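Local coordinates for microcin B17-processing protein McbB (Escherichia coli str. K-12 substr. MG1655, PDB 6GRH) that is required to process the inactive microcin B17 precursor peptide, McbA, into the active antibiotic, at residues B[97-102]-B[124-129]; B[138-143]-B[165-170]; B[116-121]-B[246-251]; B[147-152]-B[224-229]. All coordinates share one frame; numbering follows the deposited sequence. Where two conformers were deposited one is given.

Parallel strands, a covering helix and a peripheral loop make this chain a useful example of how an alpha/beta domain is closed by contacts of different kinds. Contacts 1 and 2 come in series, share one mixed sheet and have centres about 10 Å apart, since strands 97-102 and 139-144 are neighbours. Contacts 2 and 4 are nested in the stretch of chain closed by contact 3, while contact 1 crosses contact 3 and contact 2 crosses contact 4. Together they tie the sheet to helix 236-254, whose Leu250 packs on Ser98, Leu140 and Trp142, and, through helix 150-160, to the zinc-side loop of contact 4, about 28 Å from contact 3 between centres.

Contact 1. Residues B[97-102]-B[124-129]; sequences NSVIIS and HIIDIK
Ile100 and Ile125 lie side by side on one face of the sheet, while Ile101 and Ile126 do the same on the other, as expected of two parallel strands in register. The strands, 97-102 and 122-127, are the two arms of a beta-alpha-beta unit whose crossover contains helix 111-115, and strand 122-127 is outermost in its sheet within the chain. The first pair touches through a folded chain: Ile125 bends at its second torsion (chi2 -56°), which brings CD1 to 3.9 Å from Ile100 CB. On the other face the contact is flank to flank, with Ile101 CG1 4.0 Å from Ile126 CB. The same Ile126 reaches along the strand, its CD1 coming 4.1 Å from Val99 CB.

The backbone ladder follows the parallel pattern, in which Ile100 bonds on both sides of Ile125: its N donates to His124 O and its O accepts from Ile126 N at 2.7 Å. Ser102 repeats this around Asp127, taking Ile126 O with its N and offering its O to Ile128 N. Ser102 OG turns elsewhere, to His144 O and Val104 N.

Beyond the strand the geometry changes. Ile128 crosses Ile101 at about a right angle, placing its CD1 3.8 Å from Ile101 CG2, and both side chains also pack on Ile156 of helix 150-160. The chain leaves through an Asx turn, in which Lys129 N donates to Asp127 OD1 at 2.9 Å, approaching from 47° above the carboxylate plane.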
loop_
_atom_site.group_PDB
_atom_site.type_symbol
_atom_site.label_atom_id
_atom_site.label_comp_id
_atom_site.label_asym_id
_atom_site.label_seq_id
_atom_site.Cartn_x
_atom_site.Cartn_y
_atom_site.Cartn_z
ATOM N N ASN B 97 -33.907 -7.229 8.399
ATOM C CA ASN B 97 -34.346 -5.874 8.522
ATOM C C ASN B 97 -33.147 -4.951 8.755
ATOM O O ASN B 97 -32.130 -5.407 9.265
ATOM C CB ASN B 97 -35.242 -5.848 9.747
ATOM C CG ASN B 97 -35.757 -4.487 10.048
ATOM O OD1 ASN B 97 -35.709 -4.039 11.194
ATOM N ND2 ASN B 97 -36.205 -3.780 8.997
ATOM N N SER B 98 -33.288 -3.684 8.358
ATOM C CA SER B 98 -32.362 -2.614 8.706
ATOM C C SER B 98 -33.038 -1.507 9.534
ATOM O O SER B 98 -34.249 -1.268 9.407
ATOM C CB SER B 98 -31.783 -2.009 7.436
ATOM O OG SER B 98 -30.910 -2.917 6.782
ATOM N N VAL B 99 -32.255 -0.855 10.391
ATOM C CA VAL B 99 -32.682 0.356 11.084
ATOM C C VAL B 99 -31.599 1.398 10.871
ATOM O O VAL B 99 -30.436 1.061 10.782
ATOM C CB VAL B 99 -32.944 0.151 12.587
ATOM C CG1 VAL B 99 -34.113 -0.788 12.806
ATOM C CG2 VAL B 99 -31.747 -0.384 13.350
ATOM N N ILE B 100 -31.993 2.657 10.792
ATOM C CA ILE B 100 -31.055 3.763 10.731
ATOM C C ILE B 100 -31.153 4.530 12.041
ATOM O O ILE B 100 -32.243 4.956 12.432
ATOM C CB ILE B 100 -31.332 4.685 9.541
ATOM C CG1 ILE B 100 -31.126 3.905 8.250
ATOM C CG2 ILE B 100 -30.385 5.897 9.582
ATOM C CD1 ILE B 100 -31.459 4.684 7.009
ATOM N N ILE B 101 -30.029 4.635 12.754
ATOM C CA ILE B 101 -29.943 5.400 13.996
ATOM C C ILE B 101 -29.106 6.629 13.676
ATOM O O ILE B 101 -28.002 6.515 13.083
ATOM C CB ILE B 101 -29.320 4.592 15.170
ATOM C CG1 ILE B 101 -30.130 3.315 15.455
ATOM C CG2 ILE B 101 -29.277 5.455 16.419
ATOM C CD1 ILE B 101 -29.621 2.409 16.565
ATOM N N SER B 102 -29.608 7.808 14.016
ATOM C CA SER B 102 -28.895 9.027 13.603
ATOM C C SER B 102 -29.128 10.198 14.505
ATOM O O SER B 102 -30.159 10.276 15.179
ATOM C CB SER B 102 -29.312 9.414 12.171
ATOM O OG SER B 102 -28.463 10.408 11.629
ATOM N N HIS B 124 -37.240 1.307 10.810
ATOM C CA HIS B 124 -37.328 2.454 11.695
ATOM C C HIS B 124 -36.178 3.404 11.466
ATOM O O HIS B 124 -35.061 2.950 11.214
ATOM C CB HIS B 124 -37.285 2.008 13.149
ATOM C CG HIS B 124 -38.460 1.187 13.566
ATOM N ND1 HIS B 124 -38.429 -0.194 13.596
ATOM C CD2 HIS B 124 -39.711 1.546 13.941
ATOM C CE1 HIS B 124 -39.612 -0.645 13.997
ATOM N NE2 HIS B 124 -40.403 0.391 14.218
ATOM N N ILE B 125 -36.472 4.703 11.553
ATOM C CA ILE B 125 -35.470 5.746 11.704
ATOM C C ILE B 125 -35.458 6.138 13.180
ATOM O O ILE B 125 -36.463 6.573 13.715
ATOM C CB ILE B 125 -35.780 7.001 10.857
ATOM C CG1 ILE B 125 -36.046 6.620 9.398
ATOM C CG2 ILE B 125 -34.603 7.986 10.916
ATOM C CD1 ILE B 125 -34.951 5.829 8.700
ATOM N N ILE B 126 -34.333 5.963 13.839
ATOM C CA ILE B 126 -34.241 6.195 15.272
ATOM C C ILE B 126 -33.347 7.411 15.573
ATOM O O ILE B 126 -32.223 7.527 15.060
ATOM C CB ILE B 126 -33.719 4.938 15.990
ATOM C CG1 ILE B 126 -34.647 3.761 15.716
ATOM C CG2 ILE B 126 -33.624 5.181 17.497
ATOM C CD1 ILE B 126 -33.997 2.413 15.890
ATOM N N ASP B 127 -33.856 8.318 16.398
ATOM C CA ASP B 127 -33.073 9.451 16.860
ATOM C C ASP B 127 -32.138 8.947 17.951
ATOM O O ASP B 127 -32.593 8.318 18.904
ATOM C CB ASP B 127 -33.977 10.570 17.395
ATOM C CG ASP B 127 -33.217 11.893 17.643
ATOM O OD1 ASP B 127 -32.004 11.872 17.940
ATOM O OD2 ASP B 127 -33.858 12.962 17.560
ATOM N N ILE B 128 -30.843 9.226 17.821
ATOM C CA ILE B 128 -29.876 8.865 18.853
ATOM C C ILE B 128 -30.248 9.399 20.264
ATOM O O ILE B 128 -29.921 8.765 21.249
ATOM C CB ILE B 128 -28.432 9.295 18.460
ATOM C CG1 ILE B 128 -27.393 8.633 19.361
ATOM C CG2 ILE B 128 -28.267 10.806 18.493
ATOM C CD1 ILE B 128 -27.324 7.124 19.194
ATOM N N LYS B 129 -30.942 10.533 20.342
ATOM C CA LYS B 129 -31.445 11.098 21.621
ATOM C C LYS B 129 -32.452 10.209 22.379
ATOM O O LYS B 129 -32.663 10.408 23.567
ATOM C CB LYS B 129 -32.119 12.459 21.376
ATOM C CG LYS B 129 -31.184 13.543 20.854
#

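Contact 2. Residues B[138-143]-B[165-170]; sequences STLIWL and GVAFIQ
Ile169 sets its CG2 methyl squarely on the indole of Trp142, 3.5 Å from the centroid of the six-membered ring and only 2° off the normal. This CH-pi contact is a bump against a flat wall, and all six ring carbons lie at nearly equal distance from the methyl. Ile169's other branch fills a hollow nearby: CD1 comes 3.8 Å from Leu140 CD1 and almost as close to Leu140 CD2, with the CE3-CZ3 rim of the indole on a further flank. The Leu140 methyls reach this place because CG stands opposite the backbone N (chi1 179°), and CD1 also comes 3.9 Å from Ala167 CB.

These residues belong to strands 139-144 and 167-174, the parallel arms of a beta-alpha-beta unit joined through helix 150-160. Four backbone bonds link them, with Ile141 gripping Ala167 O through its N at 2.8 Å and Ile169 N through its O. Helix 236-254 packs on the side of the sheet that carries Trp142, touching it through Ile246 and Leu250.

On the reverse face the projecting group is Ile141, whose extended chain lays CD1 across the mouth formed by Val166 CG2, 3.8 Å away, and Phe168 CE2, 3.9 Å away, while the Ile141 and Phe168 side chains point the same way. Phe160 of helix 150-160 touches both. Before the strands pair, Gly165, whose phi is positive, lies close to Ser138, whose CA approaches Gly165 O at 3.5 Å in a CA-H...O contact.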
loop_
_atom_site.group_PDB
_atom_site.type_symbol
_atom_site.label_atom_id
_atom_site.label_comp_id
_atom_site.label_asym_id
_atom_site.label_seq_id
_atom_site.Cartn_x
_atom_site.Cartn_y
_atom_site.Cartn_z
ATOM N N SER B 138 -31.271 -10.386 14.035
ATOM C CA SER B 138 -30.842 -10.361 12.649
ATOM C C SER B 138 -31.106 -9.023 11.949
ATOM O O SER B 138 -31.541 -9.001 10.810
ATOM C CB SER B 138 -31.484 -11.507 11.858
ATOM O OG SER B 138 -31.254 -12.728 12.516
ATOM N N THR B 139 -30.819 -7.922 12.635
ATOM C CA THR B 139 -31.011 -6.588 12.098
ATOM C C THR B 139 -29.668 -5.955 11.777
ATOM O O THR B 139 -28.723 -6.073 12.582
ATOM C CB THR B 139 -31.717 -5.709 13.134
ATOM O OG1 THR B 139 -32.988 -6.286 13.436
ATOM C CG2 THR B 139 -31.899 -4.296 12.647
ATOM N N LEU B 140 -29.579 -5.316 10.610
ATOM C CA LEU B 140 -28.451 -4.437 10.280
ATOM C C LEU B 140 -28.721 -3.048 10.866
ATOM O O LEU B 140 -29.737 -2.420 10.566
ATOM C CB LEU B 140 -28.246 -4.344 8.779
ATOM C CG LEU B 140 -27.127 -3.444 8.222
ATOM C CD1 LEU B 140 -25.761 -3.930 8.666
ATOM C CD2 LEU B 140 -27.209 -3.393 6.715
ATOM N N ILE B 141 -27.831 -2.578 11.722
ATOM C CA ILE B 141 -27.955 -1.263 12.314
ATOM C C ILE B 141 -27.013 -0.298 11.597
ATOM O O ILE B 141 -25.775 -0.452 11.675
ATOM C CB ILE B 141 -27.640 -1.294 13.832
ATOM C CG1 ILE B 141 -28.557 -2.292 14.542
ATOM C CG2 ILE B 141 -27.726 0.106 14.418
ATOM C CD1 ILE B 141 -28.282 -2.469 16.022
ATOM N N TRP B 142 -27.592 0.692 10.917
ATOM C CA TRP B 142 -26.834 1.759 10.303
ATOM C C TRP B 142 -26.816 2.957 11.241
ATOM O O TRP B 142 -27.852 3.537 11.516
ATOM C CB TRP B 142 -27.435 2.167 8.946
ATOM C CG TRP B 142 -26.481 3.027 8.154
ATOM C CD1 TRP B 142 -25.966 4.252 8.541
ATOM C CD2 TRP B 142 -25.893 2.734 6.892
ATOM N NE1 TRP B 142 -25.125 4.733 7.578
ATOM C CE2 TRP B 142 -25.031 3.816 6.573
ATOM C CE3 TRP B 142 -26.007 1.669 5.993
ATOM C CZ2 TRP B 142 -24.283 3.865 5.392
ATOM C CZ3 TRP B 142 -25.264 1.704 4.822
ATOM C CH2 TRP B 142 -24.405 2.802 4.535
ATOM N N LEU B 143 -25.627 3.326 11.743
ATOM C CA LEU B 143 -25.480 4.500 12.593
ATOM C C LEU B 143 -24.846 5.629 11.796
ATOM O O LEU B 143 -23.707 5.502 11.381
ATOM C CB LEU B 143 -24.633 4.159 13.800
ATOM C CG LEU B 143 -24.220 5.268 14.763
ATOM C CD1 LEU B 143 -25.414 5.987 15.383
ATOM C CD2 LEU B 143 -23.326 4.656 15.848
ATOM N N GLY B 165 -27.419 -12.339 15.534
ATOM C CA GLY B 165 -27.393 -11.998 14.118
ATOM C C GLY B 165 -27.213 -10.531 13.760
ATOM O O GLY B 165 -27.337 -10.183 12.594
ATOM N N VAL B 166 -26.898 -9.683 14.735
ATOM C CA VAL B 166 -26.772 -8.246 14.503
ATOM C C VAL B 166 -25.559 -7.959 13.620
ATOM O O VAL B 166 -24.632 -8.766 13.552
ATOM C CB VAL B 166 -26.625 -7.489 15.836
ATOM C CG1 VAL B 166 -25.265 -7.721 16.495
ATOM C CG2 VAL B 166 -26.888 -6.012 15.681
ATOM N N ALA B 167 -25.598 -6.841 12.922
ATOM C CA ALA B 167 -24.422 -6.240 12.314
ATOM C C ALA B 167 -24.602 -4.728 12.338
ATOM O O ALA B 167 -25.710 -4.230 12.501
ATOM C CB ALA B 167 -24.200 -6.738 10.893
ATOM N N PHE B 168 -23.494 -4.014 12.192
ATOM C CA PHE B 168 -23.483 -2.566 12.237
ATOM C C PHE B 168 -22.755 -2.012 11.035
ATOM O O PHE B 168 -21.753 -2.613 10.568
ATOM C CB PHE B 168 -22.734 -2.040 13.468
ATOM C CG PHE B 168 -23.218 -2.584 14.778
ATOM C CD1 PHE B 168 -22.814 -3.845 15.217
ATOM C CD2 PHE B 168 -24.043 -1.839 15.573
ATOM C CE1 PHE B 168 -23.228 -4.347 16.438
ATOM C CE2 PHE B 168 -24.465 -2.319 16.800
ATOM C CZ PHE B 168 -24.048 -3.574 17.237
ATOM N N ILE B 169 -23.218 -0.839 10.592
ATOM C CA ILE B 169 -22.474 0.012 9.668
ATOM C C ILE B 169 -22.495 1.366 10.315
ATOM O O ILE B 169 -23.484 1.719 10.940
ATOM C CB ILE B 169 -23.142 0.071 8.283
ATOM C CG1 ILE B 169 -22.952 -1.279 7.611
ATOM C CG2 ILE B 169 -22.536 1.180 7.414
ATOM C CD1 ILE B 169 -23.843 -1.514 6.428
ATOM N N GLN B 170 -21.381 2.077 10.228
ATOM C CA GLN B 170 -21.260 3.411 10.774
ATOM C C GLN B 170 -20.852 4.348 9.683
ATOM O O GLN B 170 -19.942 4.025 8.903
ATOM C CB GLN B 170 -20.206 3.489 11.880
ATOM C CG GLN B 170 -20.371 2.530 13.040
ATOM C CD GLN B 170 -19.932 1.095 12.775
ATOM O OE1 GLN B 170 -20.507 0.173 13.343
ATOM N NE2 GLN B 170 -18.897 0.903 11.995
#

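Contact 3. Residues B[116-121]-B[246-251]; sequences KCDGVF and IKRRLQ. With EDO (1,2-ethanediol), chain J.
Asp118 reaches across to helix 236-254, and its side chain meets Gln251, Lys247 and Arg248 in turn from CB outward. CB rests 3.6 Å from Gln251 OE1, beside the amide end of that extended side chain. CG then turns toward Lys247, whose side chain crosses that of Asp118 at about a right angle. In the salt bridge Lys247 NZ reaches both carboxylate oxygens weakly, Asp118 OD1 at 3.2 Å and OD2 at 3.4 Å, and OD2 also lies 3.3 Å from Lys247 CD. OD1 makes a long ion pair with Arg248 NH1 as well. A water donates to Asp118 OD1 and accepts from Arg248 NH1 and Gln251 NE2.

The two positive groups have other ties. Gln251 OE1 takes Arg248 NH1 at 2.8 Å, lying in the guanidinium plane; this bond, with that from NE to Leu274 O of the second subunit, would limit rotation of the group. A 1,2-ethanediol, probably from the crystallisation liquor, is held at its edge. Lys247 NZ also bridges to Glu238 of the second subunit, extending the charge network across the interface.

Next to these polar groups Val120 packs its CG2 3.6 Å from Gln251 CA and its CG1 against Leu250 CB. A Schellman motif with Gly119 as C-prime residue closes helix 111-115, and the loop, which follows that helix and leads into strand 122-127, packs with Trp115 against helix 236-254.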
loop_
_atom_site.group_PDB
_atom_site.type_symbol
_atom_site.label_atom_id
_atom_site.label_comp_id
_atom_site.label_asym_id
_atom_site.label_seq_id
_atom_site.Cartn_x
_atom_site.Cartn_y
_atom_site.Cartn_z
ATOM N N LYS B 116 -38.008 1.619 -0.499
ATOM C CA LYS B 116 -38.727 0.396 -0.886
ATOM C C LYS B 116 -38.671 0.134 -2.391
ATOM O O LYS B 116 -38.618 -1.022 -2.808
ATOM C CB LYS B 116 -40.197 0.431 -0.411
ATOM C CG LYS B 116 -40.349 0.358 1.094
ATOM C CD LYS B 116 -41.823 0.272 1.510
ATOM C CE LYS B 116 -41.992 0.073 3.018
ATOM N NZ LYS B 116 -41.079 -0.961 3.613
ATOM N N CYS B 117 -38.650 1.179 -3.206
ATOM C CA CYS B 117 -38.571 0.977 -4.648
ATOM C C CYS B 117 -37.164 0.591 -5.132
ATOM O O CYS B 117 -36.983 0.336 -6.324
ATOM C CB CYS B 117 -39.113 2.181 -5.398
ATOM S SG CYS B 117 -38.086 3.643 -5.342
ATOM N N ASP B 118 -36.182 0.577 -4.216
ATOM C CA ASP B 118 -34.869 -0.018 -4.439
ATOM C C ASP B 118 -34.768 -1.359 -3.706
ATOM O O ASP B 118 -33.673 -1.907 -3.560
ATOM C CB ASP B 118 -33.795 0.961 -3.934
ATOM C CG ASP B 118 -33.978 2.376 -4.506
ATOM O OD1 ASP B 118 -33.645 2.607 -5.689
ATOM O OD2 ASP B 118 -34.497 3.264 -3.787
ATOM N N GLY B 119 -35.897 -1.875 -3.198
ATOM C CA GLY B 119 -35.914 -3.127 -2.494
ATOM C C GLY B 119 -35.290 -3.131 -1.118
ATOM O O GLY B 119 -35.021 -4.195 -0.572
ATOM N N VAL B 120 -35.124 -1.948 -0.538
ATOM C CA VAL B 120 -34.505 -1.793 0.774
ATOM C C VAL B 120 -35.577 -1.667 1.860
ATOM O O VAL B 120 -36.377 -0.757 1.803
ATOM C CB VAL B 120 -33.602 -0.552 0.783
ATOM C CG1 VAL B 120 -33.124 -0.243 2.199
ATOM C CG2 VAL B 120 -32.414 -0.788 -0.141
ATOM N N PHE B 121 -35.553 -2.588 2.826
ATOM C CA PHE B 121 -36.470 -2.596 3.989
ATOM C C PHE B 121 -35.785 -1.937 5.188
ATOM O O PHE B 121 -34.889 -2.528 5.798
ATOM C CB PHE B 121 -36.877 -4.034 4.323
ATOM C CG PHE B 121 -37.829 -4.187 5.518
ATOM C CD1 PHE B 121 -38.698 -3.163 5.932
ATOM C CD2 PHE B 121 -37.876 -5.414 6.208
ATOM C CE1 PHE B 121 -39.564 -3.352 7.010
ATOM C CE2 PHE B 121 -38.729 -5.603 7.287
ATOM C CZ PHE B 121 -39.585 -4.574 7.695
ATOM N N ILE B 246 -25.513 6.083 1.058
ATOM C CA ILE B 246 -26.170 5.252 2.076
ATOM C C ILE B 246 -27.186 4.311 1.412
ATOM O O ILE B 246 -27.155 3.075 1.611
ATOM C CB ILE B 246 -26.819 6.118 3.168
ATOM C CG1 ILE B 246 -25.748 6.858 3.988
ATOM C CG2 ILE B 246 -27.672 5.284 4.122
ATOM C CD1 ILE B 246 -26.273 7.900 4.950
ATOM N N LYS B 247 -28.061 4.885 0.588
ATOM C CA LYS B 247 -29.048 4.094 -0.120
ATOM C C LYS B 247 -28.423 2.977 -0.948
ATOM O O LYS B 247 -28.822 1.805 -0.838
ATOM C CB LYS B 247 -29.921 4.981 -1.008
ATOM C CG LYS B 247 -31.113 4.202 -1.539
ATOM C CD LYS B 247 -31.846 4.940 -2.634
ATOM C CE LYS B 247 -31.194 4.673 -3.975
ATOM N NZ LYS B 247 -32.041 5.311 -4.987
ATOM N N ARG B 248 -27.417 3.334 -1.757
ATOM C CA ARG B 248 -26.791 2.344 -2.601
ATOM C C ARG B 248 -26.049 1.281 -1.831
ATOM O O ARG B 248 -26.074 0.124 -2.218
ATOM C CB ARG B 248 -25.868 2.959 -3.634
ATOM C CG ARG B 248 -26.616 3.729 -4.684
ATOM C CD ARG B 248 -27.638 2.864 -5.430
ATOM N NE ARG B 248 -27.972 3.506 -6.687
ATOM C CZ ARG B 248 -29.072 3.308 -7.394
ATOM N NH1 ARG B 248 -30.016 2.450 -7.007
ATOM N NH2 ARG B 248 -29.206 3.966 -8.538
ATOM N N ARG B 249 -25.443 1.663 -0.720
ATOM C CA ARG B 249 -24.790 0.690 0.114
ATOM C C ARG B 249 -25.780 -0.285 0.759
ATOM O O ARG B 249 -25.560 -1.497 0.762
ATOM C CB ARG B 249 -23.858 1.400 1.126
ATOM C CG ARG B 249 -23.027 0.437 1.936
ATOM C CD ARG B 249 -21.939 -0.177 1.080
ATOM N NE ARG B 249 -21.158 -1.117 1.861
ATOM C CZ ARG B 249 -20.896 -2.384 1.554
ATOM N NH1 ARG B 249 -21.294 -2.941 0.399
ATOM N NH2 ARG B 249 -20.175 -3.104 2.413
ATOM N N LEU B 250 -26.864 0.223 1.303
ATOM C CA LEU B 250 -27.914 -0.637 1.836
ATOM C C LEU B 250 -28.494 -1.534 0.770
ATOM O O LEU B 250 -28.787 -2.715 1.019
ATOM C CB LEU B 250 -29.046 0.185 2.475
ATOM C CG LEU B 250 -28.901 0.604 3.933
ATOM C CD1 LEU B 250 -30.039 1.540 4.296
ATOM C CD2 LEU B 250 -28.835 -0.595 4.877
ATOM N N GLN B 251 -28.686 -0.958 -0.420
ATOM C CA GLN B 251 -29.182 -1.709 -1.563
ATOM C C GLN B 251 -28.258 -2.869 -1.922
ATOM O O GLN B 251 -28.745 -3.997 -2.097
ATOM C CB GLN B 251 -29.437 -0.782 -2.733
ATOM C CG GLN B 251 -30.027 -1.470 -3.947
ATOM C CD GLN B 251 -30.503 -0.495 -5.002
ATOM O OE1 GLN B 251 -30.362 0.726 -4.862
ATOM N NE2 GLN B 251 -31.158 -1.022 -6.018
HETATM C C1 EDO J . -32.405 3.824 -9.842
HETATM O O1 EDO J . -31.549 2.693 -10.024
HETATM C C2 EDO J . -32.076 4.837 -10.926
HETATM O O2 EDO J . -32.608 6.120 -10.602
HETATM O O HOH W 1 -32.883 0.966 -7.585
#

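Contact 4. Residues B[147-152]-B[224-229]; sequences NYHSDI and KYQMTL
Tyr225 through Leu229 pass Tyr148, His149, Ser150 and Asp151 in nearly antiparallel direction, at the start of helix 150-160, where His149 is the N-cap and its ND1 accepts from Asp151 N. Tyr225 joins through a bridging water, which donates to its O and to Asp151 OD1 and accepts from Ser150 OG at 2.6 Å. Gln226 brings its amide to the edge of the His149 ring, NE2 3.7 Å from His149 CE1, with the two planes 85° apart.

Met227 grips the helix end twice. Its N donates to Ser150 OG at 3.0 Å, a hydroxyl held between its own backbone N and carbonyl carbon (chi1 59°), and its O accepts from Ser150 N, also at 3.0 Å. That carbonyl oxygen also sits over a face of the His149 ring, offset to the rim. Thr228 turns CG2 toward the same imidazole, 3.7 Å from His149 CD2.

Leu229 ends the run against one face of Tyr148, whose OH is hydrogen-bonded to NE2 of His193, the residue after zinc ligand Cys192. A second water joins Leu229 N to Tyr148 O, while Leu229 CD1 makes a CH-pi contact 3.7 Å from the Tyr148 ring centroid.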
loop_
_atom_site.group_PDB
_atom_site.type_symbol
_atom_site.label_atom_id
_atom_site.label_comp_id
_atom_site.label_asym_id
_atom_site.label_seq_id
_atom_site.Cartn_x
_atom_site.Cartn_y
_atom_site.Cartn_z
ATOM N N ASN B 147 -22.578 14.890 13.789
ATOM C CA ASN B 147 -21.782 15.370 14.897
ATOM C C ASN B 147 -21.216 14.164 15.636
ATOM O O ASN B 147 -21.839 13.609 16.531
ATOM C CB ASN B 147 -22.613 16.285 15.765
ATOM C CG ASN B 147 -23.192 17.430 14.964
ATOM O OD1 ASN B 147 -22.463 18.128 14.242
ATOM N ND2 ASN B 147 -24.514 17.608 15.039
ATOM N N TYR B 148 -20.014 13.773 15.232
ATOM C CA TYR B 148 -19.405 12.535 15.701
ATOM C C TYR B 148 -18.922 12.666 17.157
ATOM O O TYR B 148 -18.394 13.677 17.547
ATOM C CB TYR B 148 -18.231 12.164 14.800
ATOM C CG TYR B 148 -17.516 10.943 15.259
ATOM C CD1 TYR B 148 -17.909 9.688 14.835
ATOM C CD2 TYR B 148 -16.443 11.041 16.161
ATOM C CE1 TYR B 148 -17.270 8.553 15.305
ATOM C CE2 TYR B 148 -15.787 9.923 16.619
ATOM C CZ TYR B 148 -16.203 8.677 16.193
ATOM O OH TYR B 148 -15.533 7.575 16.632
ATOM N N HIS B 149 -19.136 11.630 17.940
ATOM C CA HIS B 149 -18.419 11.436 19.196
ATOM C C HIS B 149 -18.312 9.931 19.358
ATOM O O HIS B 149 -19.317 9.229 19.156
ATOM C CB HIS B 149 -19.132 12.063 20.405
ATOM C CG HIS B 149 -18.234 12.221 21.596
ATOM N ND1 HIS B 149 -17.729 11.146 22.291
ATOM C CD2 HIS B 149 -17.704 13.324 22.179
ATOM C CE1 HIS B 149 -16.933 11.574 23.255
ATOM N NE2 HIS B 149 -16.900 12.895 23.207
ATOM N N SER B 150 -17.121 9.445 19.723
ATOM C CA SER B 150 -16.874 8.014 19.918
ATOM C C SER B 150 -17.759 7.353 20.968
ATOM O O SER B 150 -18.082 6.187 20.817
ATOM C CB SER B 150 -15.397 7.743 20.258
ATOM O OG SER B 150 -14.993 8.420 21.428
ATOM N N ASP B 151 -18.117 8.081 22.026
ATOM C CA ASP B 151 -19.070 7.601 23.036
ATOM C C ASP B 151 -20.423 7.151 22.473
ATOM O O ASP B 151 -21.038 6.253 23.026
ATOM C CB ASP B 151 -19.336 8.667 24.118
ATOM C CG ASP B 151 -18.230 8.756 25.159
ATOM O OD1 ASP B 151 -17.289 7.930 25.156
ATOM O OD2 ASP B 151 -18.314 9.660 26.012
ATOM N N ILE B 152 -20.885 7.781 21.390
ATOM C CA ILE B 152 -22.159 7.393 20.765
ATOM C C ILE B 152 -22.033 5.997 20.165
ATOM O O ILE B 152 -22.885 5.153 20.358
ATOM C CB ILE B 152 -22.575 8.381 19.681
ATOM C CG1 ILE B 152 -22.834 9.763 20.315
ATOM C CG2 ILE B 152 -23.790 7.855 18.942
ATOM C CD1 ILE B 152 -22.977 10.885 19.314
ATOM N N LYS B 224 -8.688 8.237 28.965
ATOM C CA LYS B 224 -9.947 7.639 28.550
ATOM C C LYS B 224 -10.042 7.779 27.026
ATOM O O LYS B 224 -9.856 8.875 26.501
ATOM C CB LYS B 224 -11.155 8.304 29.242
ATOM C CG LYS B 224 -12.503 7.699 28.827
ATOM C CD LYS B 224 -13.658 8.140 29.737
ATOM N N TYR B 225 -10.288 6.660 26.350
ATOM C CA TYR B 225 -10.406 6.633 24.898
ATOM C C TYR B 225 -11.654 7.373 24.521
ATOM O O TYR B 225 -12.767 6.882 24.751
ATOM C CB TYR B 225 -10.460 5.196 24.337
ATOM C CG TYR B 225 -10.399 5.142 22.814
ATOM C CD1 TYR B 225 -11.543 5.274 22.050
ATOM C CD2 TYR B 225 -9.181 4.971 22.142
ATOM C CE1 TYR B 225 -11.496 5.234 20.659
ATOM C CE2 TYR B 225 -9.121 4.927 20.745
ATOM C CZ TYR B 225 -10.292 5.045 20.008
ATOM O OH TYR B 225 -10.271 5.022 18.620
ATOM N N GLN B 226 -11.486 8.578 23.990
ATOM C CA GLN B 226 -12.626 9.313 23.470
ATOM C C GLN B 226 -12.174 10.360 22.479
ATOM O O GLN B 226 -11.055 10.896 22.595
ATOM C CB GLN B 226 -13.480 9.925 24.593
ATOM C CG GLN B 226 -13.109 11.327 25.076
ATOM C CD GLN B 226 -13.738 11.646 26.425
ATOM O OE1 GLN B 226 -13.030 11.894 27.410
ATOM N NE2 GLN B 226 -15.070 11.612 26.486
ATOM N N MET B 227 -13.036 10.648 21.504
ATOM C CA MET B 227 -12.724 11.676 20.529
ATOM C C MET B 227 -13.886 12.160 19.688
ATOM O O MET B 227 -14.902 11.481 19.520
ATOM C CB MET B 227 -11.663 11.159 19.586
ATOM C CG MET B 227 -11.956 9.759 19.106
ATOM S SD MET B 227 -11.057 9.585 17.592
ATOM C CE MET B 227 -11.509 7.898 17.182
ATOM N N THR B 228 -13.665 13.352 19.153
ATOM C CA THR B 228 -14.468 13.945 18.114
ATOM C C THR B 228 -13.574 13.997 16.874
ATOM O O THR B 228 -12.383 13.668 16.956
ATOM C CB THR B 228 -14.889 15.358 18.528
ATOM O OG1 THR B 228 -13.714 16.130 18.767
ATOM C CG2 THR B 228 -15.738 15.316 19.811
ATOM N N LEU B 229 -14.130 14.414 15.741
ATOM C CA LEU B 229 -13.386 14.414 14.477
ATOM C C LEU B 229 -13.566 15.734 13.751
ATOM O O LEU B 229 -14.701 16.168 13.582
ATOM C CB LEU B 229 -13.892 13.304 13.563
ATOM C CG LEU B 229 -13.755 11.867 14.041
ATOM C CD1 LEU B 229 -14.478 10.919 13.089
ATOM C CD2 LEU B 229 -12.292 11.470 14.215
HETATM O O HOH W 2 -16.959 15.410 15.876
HETATM O O HOH W 3 -15.298 7.025 23.602
#